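Local atomic coordinates of poly-beta-1,6-N-acetyl-D-glucosamine export protein (PDB entry 4Y25), a protein that exports the biofilm polysaccharide poly-beta-1,6-N-acetyl-D-glucosamine, probably in partially N-deacetylated form, across the outer membrane through its C-terminal beta-barrel domain. Residues 227-238 with 252-263; 28-36 with 48-56. One frame throughout, in Å; residues are numbered along the deposited sequence.

Contact 1: residues 227-238 with 252-263; sequences ENSWEQIFSAGV and TQLGYGQRISWN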
# COMPACT_ATOMS: atom_id res chain seq x y z
N GLU A 227 -14.89 -22.05 9.83
CA GLU A 227 -13.84 -21.46 8.96
C GLU A 227 -14.24 -20.27 8.07
O GLU A 227 -13.46 -19.87 7.21
CB GLU A 227 -13.22 -22.53 8.05
CG GLU A 227 -12.42 -23.64 8.74
CD GLU A 227 -13.24 -24.59 9.59
OE1 GLU A 227 -14.47 -24.46 9.63
OE2 GLU A 227 -12.65 -25.50 10.22
N ASN A 228 -15.44 -19.72 8.25
CA ASN A 228 -15.82 -18.51 7.52
C ASN A 228 -16.46 -17.47 8.45
O ASN A 228 -17.22 -17.82 9.35
CB ASN A 228 -16.76 -18.85 6.36
CG ASN A 228 -17.69 -19.99 6.66
OD1 ASN A 228 -18.05 -20.22 7.81
ND2 ASN A 228 -18.08 -20.73 5.63
N SER A 229 -16.13 -16.20 8.23
CA SER A 229 -16.47 -15.16 9.20
C SER A 229 -16.78 -13.79 8.58
O SER A 229 -16.69 -13.60 7.37
CB SER A 229 -15.33 -15.00 10.20
OG SER A 229 -14.10 -14.75 9.54
N TRP A 230 -17.12 -12.85 9.46
CA TRP A 230 -17.49 -11.49 9.06
C TRP A 230 -17.12 -10.50 10.16
O TRP A 230 -17.65 -10.58 11.27
CB TRP A 230 -18.98 -11.41 8.76
CG TRP A 230 -19.45 -10.05 8.33
CD1 TRP A 230 -18.70 -9.08 7.73
CD2 TRP A 230 -20.77 -9.52 8.45
NE1 TRP A 230 -19.48 -7.97 7.48
CE2 TRP A 230 -20.75 -8.22 7.92
CE3 TRP A 230 -21.97 -10.02 8.97
CZ2 TRP A 230 -21.89 -7.41 7.88
CZ3 TRP A 230 -23.10 -9.22 8.93
CH2 TRP A 230 -23.05 -7.93 8.39
N GLU A 231 -16.22 -9.57 9.87
CA GLU A 231 -15.78 -8.61 10.88
C GLU A 231 -15.87 -7.16 10.40
O GLU A 231 -15.86 -6.90 9.20
CB GLU A 231 -14.35 -8.92 11.32
CG GLU A 231 -13.31 -8.71 10.24
CD GLU A 231 -11.89 -8.67 10.78
OE1 GLU A 231 -11.72 -8.66 12.02
OE2 GLU A 231 -10.94 -8.66 9.97
N GLN A 232 -15.95 -6.24 11.35
CA GLN A 232 -15.89 -4.82 11.02
C GLN A 232 -14.62 -4.20 11.60
O GLN A 232 -14.18 -4.56 12.69
CB GLN A 232 -17.11 -4.07 11.53
CG GLN A 232 -17.26 -4.06 13.04
CD GLN A 232 -18.45 -3.26 13.50
OE1 GLN A 232 -19.17 -2.67 12.69
NE2 GLN A 232 -18.68 -3.23 14.81
N ILE A 233 -14.04 -3.26 10.86
CA ILE A 233 -12.79 -2.65 11.26
C ILE A 233 -12.97 -1.15 11.50
O ILE A 233 -13.36 -0.42 10.60
CB ILE A 233 -11.71 -2.86 10.19
CG1 ILE A 233 -11.61 -4.34 9.82
CG2 ILE A 233 -10.37 -2.32 10.69
CD1 ILE A 233 -10.98 -4.59 8.47
N PHE A 234 -12.69 -0.71 12.72
CA PHE A 234 -12.67 0.71 13.01
C PHE A 234 -11.26 1.15 13.39
O PHE A 234 -10.61 0.53 14.22
CB PHE A 234 -13.64 1.06 14.14
CG PHE A 234 -13.57 2.49 14.58
CD1 PHE A 234 -13.91 3.51 13.70
CD2 PHE A 234 -13.14 2.82 15.85
CE1 PHE A 234 -13.83 4.84 14.10
CE2 PHE A 234 -13.07 4.14 16.25
CZ PHE A 234 -13.41 5.15 15.37
N SER A 235 -10.80 2.23 12.76
CA SER A 235 -9.47 2.76 13.04
C SER A 235 -9.51 4.28 13.14
O SER A 235 -10.26 4.93 12.42
CB SER A 235 -8.47 2.33 11.97
OG SER A 235 -8.83 2.85 10.70
N ALA A 236 -8.70 4.82 14.05
CA ALA A 236 -8.66 6.26 14.27
C ALA A 236 -7.27 6.72 14.68
O ALA A 236 -6.56 6.02 15.41
CB ALA A 236 -9.68 6.66 15.32
N GLY A 237 -6.88 7.90 14.22
CA GLY A 237 -5.57 8.44 14.52
C GLY A 237 -5.57 9.96 14.61
O GLY A 237 -6.22 10.64 13.82
N VAL A 238 -4.85 10.47 15.60
CA VAL A 238 -4.64 11.90 15.75
C VAL A 238 -3.15 12.17 15.95
O VAL A 238 -2.54 11.64 16.87
CB VAL A 238 -5.42 12.48 16.95
CG1 VAL A 238 -5.15 13.98 17.08
CG2 VAL A 238 -6.91 12.22 16.80
N THR A 252 -5.38 14.17 11.42
CA THR A 252 -6.45 13.32 11.92
C THR A 252 -6.87 12.33 10.84
O THR A 252 -6.91 12.66 9.65
CB THR A 252 -7.66 14.16 12.38
OG1 THR A 252 -8.69 13.28 12.87
CG2 THR A 252 -8.21 14.98 11.23
N GLN A 253 -7.16 11.10 11.25
CA GLN A 253 -7.55 10.08 10.29
C GLN A 253 -8.55 9.09 10.87
O GLN A 253 -8.43 8.68 12.03
CB GLN A 253 -6.31 9.35 9.76
CG GLN A 253 -5.44 8.73 10.83
CD GLN A 253 -4.09 8.31 10.30
OE1 GLN A 253 -3.65 8.78 9.25
NE2 GLN A 253 -3.42 7.42 11.02
N LEU A 254 -9.53 8.72 10.05
CA LEU A 254 -10.56 7.77 10.45
C LEU A 254 -10.79 6.76 9.35
O LEU A 254 -10.71 7.08 8.17
CB LEU A 254 -11.87 8.50 10.77
CG LEU A 254 -11.91 9.41 11.99
CD1 LEU A 254 -13.12 10.34 11.92
CD2 LEU A 254 -11.96 8.58 13.27
N GLY A 255 -11.09 5.53 9.75
CA GLY A 255 -11.40 4.48 8.80
C GLY A 255 -12.48 3.57 9.33
O GLY A 255 -12.52 3.27 10.53
N TYR A 256 -13.37 3.15 8.44
CA TYR A 256 -14.34 2.11 8.77
C TYR A 256 -14.45 1.12 7.62
O TYR A 256 -14.60 1.51 6.47
CB TYR A 256 -15.72 2.69 9.08
CG TYR A 256 -16.73 1.61 9.38
CD1 TYR A 256 -16.81 1.04 10.64
CD2 TYR A 256 -17.58 1.14 8.39
CE1 TYR A 256 -17.72 0.04 10.92
CE2 TYR A 256 -18.50 0.14 8.65
CZ TYR A 256 -18.57 -0.41 9.92
OH TYR A 256 -19.48 -1.40 10.18
N GLY A 257 -14.39 -0.16 7.95
CA GLY A 257 -14.43 -1.20 6.94
C GLY A 257 -14.97 -2.52 7.45
O GLY A 257 -15.18 -2.69 8.65
N GLN A 258 -15.22 -3.44 6.52
CA GLN A 258 -15.68 -4.78 6.88
C GLN A 258 -14.98 -5.85 6.06
O GLN A 258 -14.58 -5.61 4.93
CB GLN A 258 -17.19 -4.90 6.71
CG GLN A 258 -17.98 -4.17 7.78
CD GLN A 258 -19.46 -4.16 7.49
OE1 GLN A 258 -19.99 -5.04 6.80
NE2 GLN A 258 -20.15 -3.15 8.01
N ARG A 259 -14.84 -7.03 6.66
CA ARG A 259 -14.19 -8.16 6.01
C ARG A 259 -15.10 -9.38 5.96
O ARG A 259 -15.83 -9.66 6.91
CB ARG A 259 -12.89 -8.53 6.75
CG ARG A 259 -11.69 -7.68 6.37
CD ARG A 259 -11.03 -8.22 5.12
NE ARG A 259 -10.13 -7.25 4.51
CZ ARG A 259 -9.55 -7.41 3.33
NH1 ARG A 259 -9.78 -8.51 2.62
NH2 ARG A 259 -8.75 -6.47 2.85
N ILE A 260 -15.06 -10.09 4.84
CA ILE A 260 -15.77 -11.36 4.70
C ILE A 260 -14.79 -12.45 4.27
O ILE A 260 -14.04 -12.28 3.30
CB ILE A 260 -16.91 -11.27 3.67
CG1 ILE A 260 -18.16 -10.67 4.31
CG2 ILE A 260 -17.26 -12.65 3.12
CD1 ILE A 260 -18.90 -11.62 5.22
N SER A 261 -14.78 -13.55 5.00
CA SER A 261 -13.98 -14.71 4.62
C SER A 261 -14.92 -15.90 4.46
O SER A 261 -15.73 -16.16 5.34
CB SER A 261 -12.91 -15.01 5.67
OG SER A 261 -12.20 -16.19 5.34
N TRP A 262 -14.83 -16.60 3.33
CA TRP A 262 -15.76 -17.69 3.05
C TRP A 262 -15.09 -18.93 2.46
O TRP A 262 -14.65 -18.92 1.32
CB TRP A 262 -16.86 -17.22 2.11
CG TRP A 262 -18.10 -18.04 2.24
CD1 TRP A 262 -18.47 -19.10 1.46
CD2 TRP A 262 -19.14 -17.87 3.21
NE1 TRP A 262 -19.68 -19.60 1.89
CE2 TRP A 262 -20.11 -18.87 2.96
CE3 TRP A 262 -19.34 -16.98 4.27
CZ2 TRP A 262 -21.26 -18.99 3.73
CZ3 TRP A 262 -20.49 -17.11 5.03
CH2 TRP A 262 -21.43 -18.10 4.76
N ASN A 263 -15.04 -19.99 3.26
CA ASN A 263 -14.52 -21.30 2.85
C ASN A 263 -13.09 -21.28 2.33
O ASN A 263 -12.70 -22.15 1.55
CB ASN A 263 -15.43 -21.91 1.78
CG ASN A 263 -16.81 -22.24 2.30
OD1 ASN A 263 -16.99 -22.48 3.50
ND2 ASN A 263 -17.79 -22.27 1.41
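W230 and Y256 both set CG anti to the backbone N, with chi1 of -179° and 178°. These torsions bring the polar edge of each ring to a glutamine of the facing strand. W230 NE1 donates to Q258 OE1 at 3.1 Å. The oxygen lies near the indole plane, but the N-H comes from above the plane of the Q258 amide and the bond is bent. Y256 OH donates to Q232 OE1 at 2.8 Å, in the carbonyl plane of that amide. Q258 NE2 then donates to Y256 OH at 2.9 Å. The result is a chain of three bonds that holds both ends of the Q258 amide. Q232 NE2 also makes a weak hydrogen bond to H220. Beside the indole, I260 CD1 packs on W230 CG at 3.5 Å. Further along this outer face, L254 CD2 meets A236 CB at 3.6 Å. At the strand ends, N228 ND2 sits 3.8 Å above one face of the W262 ring, over its centre.

The opposite face looks into the barrel. E231 and R259 lie side by side there, with E231 CG 3.5 Å from R259 CB. Their charged ends do not meet. The R259 chain bends at chi2 (-84°), and its guanidinium forms salt bridges with D292 and D267. G237, G255 and G257 are buried, and S235 OG lies 3.6 Å from G255 CA.

Paired backbone N-H and C=O groups join S229 with S261, E231 with R259, I233 with G257, S235 with G255 and G237 with Q253. Strand 208-225 continues the sheet beyond W230. This is a regular antiparallel hairpin of a transmembrane beta-barrel, with mostly aromatic and aliphatic groups, joined by Q232 and Q258, on its outer surface, and E231 and R259 among serines and glycines on its lumen side.

Contact 2: residues 28-36 with 48-56; sequences HDVDLTTIV and FAGFGYADG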
# COMPACT_ATOMS: atom_id res chain seq x y z
N HIS A 28 -11.94 13.26 -7.47
CA HIS A 28 -12.45 11.95 -7.83
C HIS A 28 -11.47 11.23 -8.75
O HIS A 28 -11.40 11.52 -9.94
CB HIS A 28 -13.82 12.07 -8.49
CG HIS A 28 -14.76 12.98 -7.77
ND1 HIS A 28 -14.84 14.33 -8.04
CD2 HIS A 28 -15.66 12.75 -6.78
CE1 HIS A 28 -15.75 14.89 -7.26
NE2 HIS A 28 -16.26 13.95 -6.48
N ASP A 29 -10.72 10.29 -8.20
CA ASP A 29 -9.82 9.46 -8.99
C ASP A 29 -10.21 8.00 -8.89
O ASP A 29 -10.88 7.59 -7.95
CB ASP A 29 -8.37 9.65 -8.54
CG ASP A 29 -7.70 10.84 -9.20
OD1 ASP A 29 -8.12 11.20 -10.32
OD2 ASP A 29 -6.77 11.41 -8.60
N VAL A 30 -9.80 7.22 -9.88
CA VAL A 30 -10.18 5.81 -9.94
C VAL A 30 -8.96 4.93 -10.19
O VAL A 30 -8.31 5.02 -11.23
CB VAL A 30 -11.23 5.56 -11.04
CG1 VAL A 30 -11.49 4.07 -11.19
CG2 VAL A 30 -12.51 6.30 -10.72
N ASP A 31 -8.65 4.08 -9.22
CA ASP A 31 -7.56 3.11 -9.34
C ASP A 31 -8.12 1.70 -9.31
O ASP A 31 -8.84 1.33 -8.38
CB ASP A 31 -6.54 3.29 -8.22
CG ASP A 31 -5.50 4.34 -8.54
OD1 ASP A 31 -5.69 5.09 -9.52
OD2 ASP A 31 -4.49 4.42 -7.81
N LEU A 32 -7.80 0.91 -10.33
CA LEU A 32 -8.24 -0.48 -10.37
C LEU A 32 -7.15 -1.39 -10.88
O LEU A 32 -6.59 -1.16 -11.96
CB LEU A 32 -9.49 -0.63 -11.24
CG LEU A 32 -10.05 -2.05 -11.25
CD1 LEU A 32 -11.10 -2.23 -10.16
CD2 LEU A 32 -10.61 -2.40 -12.61
N THR A 33 -6.85 -2.43 -10.11
CA THR A 33 -5.88 -3.44 -10.54
C THR A 33 -6.45 -4.84 -10.36
O THR A 33 -6.99 -5.18 -9.31
CB THR A 33 -4.54 -3.31 -9.77
OG1 THR A 33 -3.68 -4.40 -10.11
CG2 THR A 33 -4.77 -3.31 -8.26
N THR A 34 -6.34 -5.65 -11.41
CA THR A 34 -6.78 -7.04 -11.35
C THR A 34 -5.63 -7.96 -11.75
O THR A 34 -4.96 -7.74 -12.76
CB THR A 34 -8.00 -7.29 -12.26
OG1 THR A 34 -8.19 -8.70 -12.43
CG2 THR A 34 -7.79 -6.64 -13.63
N ILE A 35 -5.40 -8.99 -10.94
CA ILE A 35 -4.30 -9.92 -11.17
C ILE A 35 -4.74 -11.37 -10.95
O ILE A 35 -5.40 -11.67 -9.96
CB ILE A 35 -3.10 -9.62 -10.24
CG1 ILE A 35 -2.57 -8.21 -10.49
CG2 ILE A 35 -1.99 -10.64 -10.43
CD1 ILE A 35 -1.42 -7.82 -9.58
N VAL A 36 -4.37 -12.25 -11.87
CA VAL A 36 -4.67 -13.67 -11.72
C VAL A 36 -3.41 -14.52 -11.60
O VAL A 36 -2.51 -14.44 -12.44
CB VAL A 36 -5.54 -14.18 -12.89
CG1 VAL A 36 -4.97 -13.72 -14.23
CG2 VAL A 36 -5.66 -15.70 -12.83
N PHE A 48 1.89 -15.25 -13.01
CA PHE A 48 0.72 -14.39 -12.94
C PHE A 48 0.69 -13.38 -14.08
O PHE A 48 1.72 -12.97 -14.60
CB PHE A 48 0.67 -13.65 -11.59
CG PHE A 48 1.87 -12.78 -11.33
CD1 PHE A 48 1.89 -11.46 -11.76
CD2 PHE A 48 2.97 -13.27 -10.65
CE1 PHE A 48 2.99 -10.65 -11.53
CE2 PHE A 48 4.07 -12.46 -10.40
CZ PHE A 48 4.08 -11.15 -10.84
N ALA A 49 -0.53 -13.00 -14.47
CA ALA A 49 -0.74 -11.92 -15.41
C ALA A 49 -1.79 -10.99 -14.82
O ALA A 49 -2.61 -11.41 -14.01
CB ALA A 49 -1.17 -12.45 -16.77
N GLY A 50 -1.77 -9.72 -15.22
CA GLY A 50 -2.68 -8.76 -14.64
C GLY A 50 -2.92 -7.51 -15.45
O GLY A 50 -2.42 -7.36 -16.56
N PHE A 51 -3.70 -6.60 -14.86
CA PHE A 51 -4.11 -5.37 -15.53
C PHE A 51 -4.23 -4.24 -14.52
O PHE A 51 -4.63 -4.46 -13.38
CB PHE A 51 -5.43 -5.59 -16.27
CG PHE A 51 -6.03 -4.34 -16.85
CD1 PHE A 51 -5.49 -3.77 -17.99
CD2 PHE A 51 -7.13 -3.75 -16.26
CE1 PHE A 51 -6.04 -2.62 -18.53
CE2 PHE A 51 -7.69 -2.60 -16.79
CZ PHE A 51 -7.14 -2.03 -17.93
N GLY A 52 -3.88 -3.03 -14.94
CA GLY A 52 -3.96 -1.86 -14.08
C GLY A 52 -4.62 -0.69 -14.79
O GLY A 52 -4.37 -0.46 -15.97
N TYR A 53 -5.47 0.04 -14.07
CA TYR A 53 -6.27 1.12 -14.66
C TYR A 53 -6.27 2.36 -13.77
O TYR A 53 -6.44 2.26 -12.55
CB TYR A 53 -7.71 0.63 -14.88
CG TYR A 53 -8.66 1.65 -15.47
CD1 TYR A 53 -9.39 2.50 -14.64
CD2 TYR A 53 -8.84 1.76 -16.84
CE1 TYR A 53 -10.27 3.43 -15.17
CE2 TYR A 53 -9.72 2.68 -17.37
CZ TYR A 53 -10.43 3.52 -16.53
OH TYR A 53 -11.30 4.44 -17.06
N ALA A 54 -6.09 3.53 -14.38
CA ALA A 54 -6.09 4.78 -13.62
C ALA A 54 -6.51 5.99 -14.46
O ALA A 54 -5.76 6.46 -15.31
CB ALA A 54 -4.72 5.03 -13.01
N ASP A 55 -7.72 6.49 -14.21
CA ASP A 55 -8.24 7.66 -14.90
C ASP A 55 -8.52 8.79 -13.92
O ASP A 55 -9.02 8.56 -12.82
CB ASP A 55 -9.51 7.32 -15.69
CG ASP A 55 -9.97 8.45 -16.59
OD1 ASP A 55 -9.19 9.40 -16.81
OD2 ASP A 55 -11.12 8.38 -17.08
N GLY A 56 -8.22 10.02 -14.32
CA GLY A 56 -8.45 11.18 -13.48
C GLY A 56 -8.53 12.48 -14.25
O GLY A 56 -7.82 12.68 -15.24
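The beta hairpin of strands 30-37 and 45-55 places T34 against F51 on the outer face of the barrel. T34 CG2 lies 3.7 Å from F51 CB and also meets the edge of the F51 ring, near its plane. With chi1 at 173°, the F51 ring swings clear of its own backbone N and beside its carbonyl carbon. It also meets the ring of W68. Next along this face, V30 CG1 approaches the edge of the Y53 ring, 4.2 Å from CE1.

On the inner face, I35 CG2 lies alongside F48, 4.2 Å from CD1. T33 OG1 gives a weak hydrogen bond to F51 O at 3.4 Å. D31 OD1 touches A54 CB at 3.6 Å. At the open end, D29 OD1 comes 3.2 Å from G56 CA, while D29 OD2 takes a hydrogen bond from G26 N.

L32 with Y53, T34 with F51 and V36 with A49 are backbone hydrogen-bonded pairs; V30 with D55 is a fourth, with weak bonds. Strand 8-20 borders residues 28-36, and strand 64-76 borders residues 48-56. Such pairing of chain neighbours is the repeating unit of an antiparallel outer-membrane barrel.

In the fold
Contact 2 comes first along the chain and closes before contact 1 begins. Both are hairpins of the same closed antiparallel barrel of 16 strands. Their centres are 23 Å apart and their nearest atoms about 12 Å, so they do not touch. Nine strands separate them along the chain, from 64-76 to 208-225. The other way round the barrel only three lie between: 266-278, 283-297 and 8-20. Strand 283-297 is reached by both, through R259 with D292 and L32 with F291. The two contacts thus build separate parts of one wall. That wall encloses the export pore of the C-terminal membrane domain.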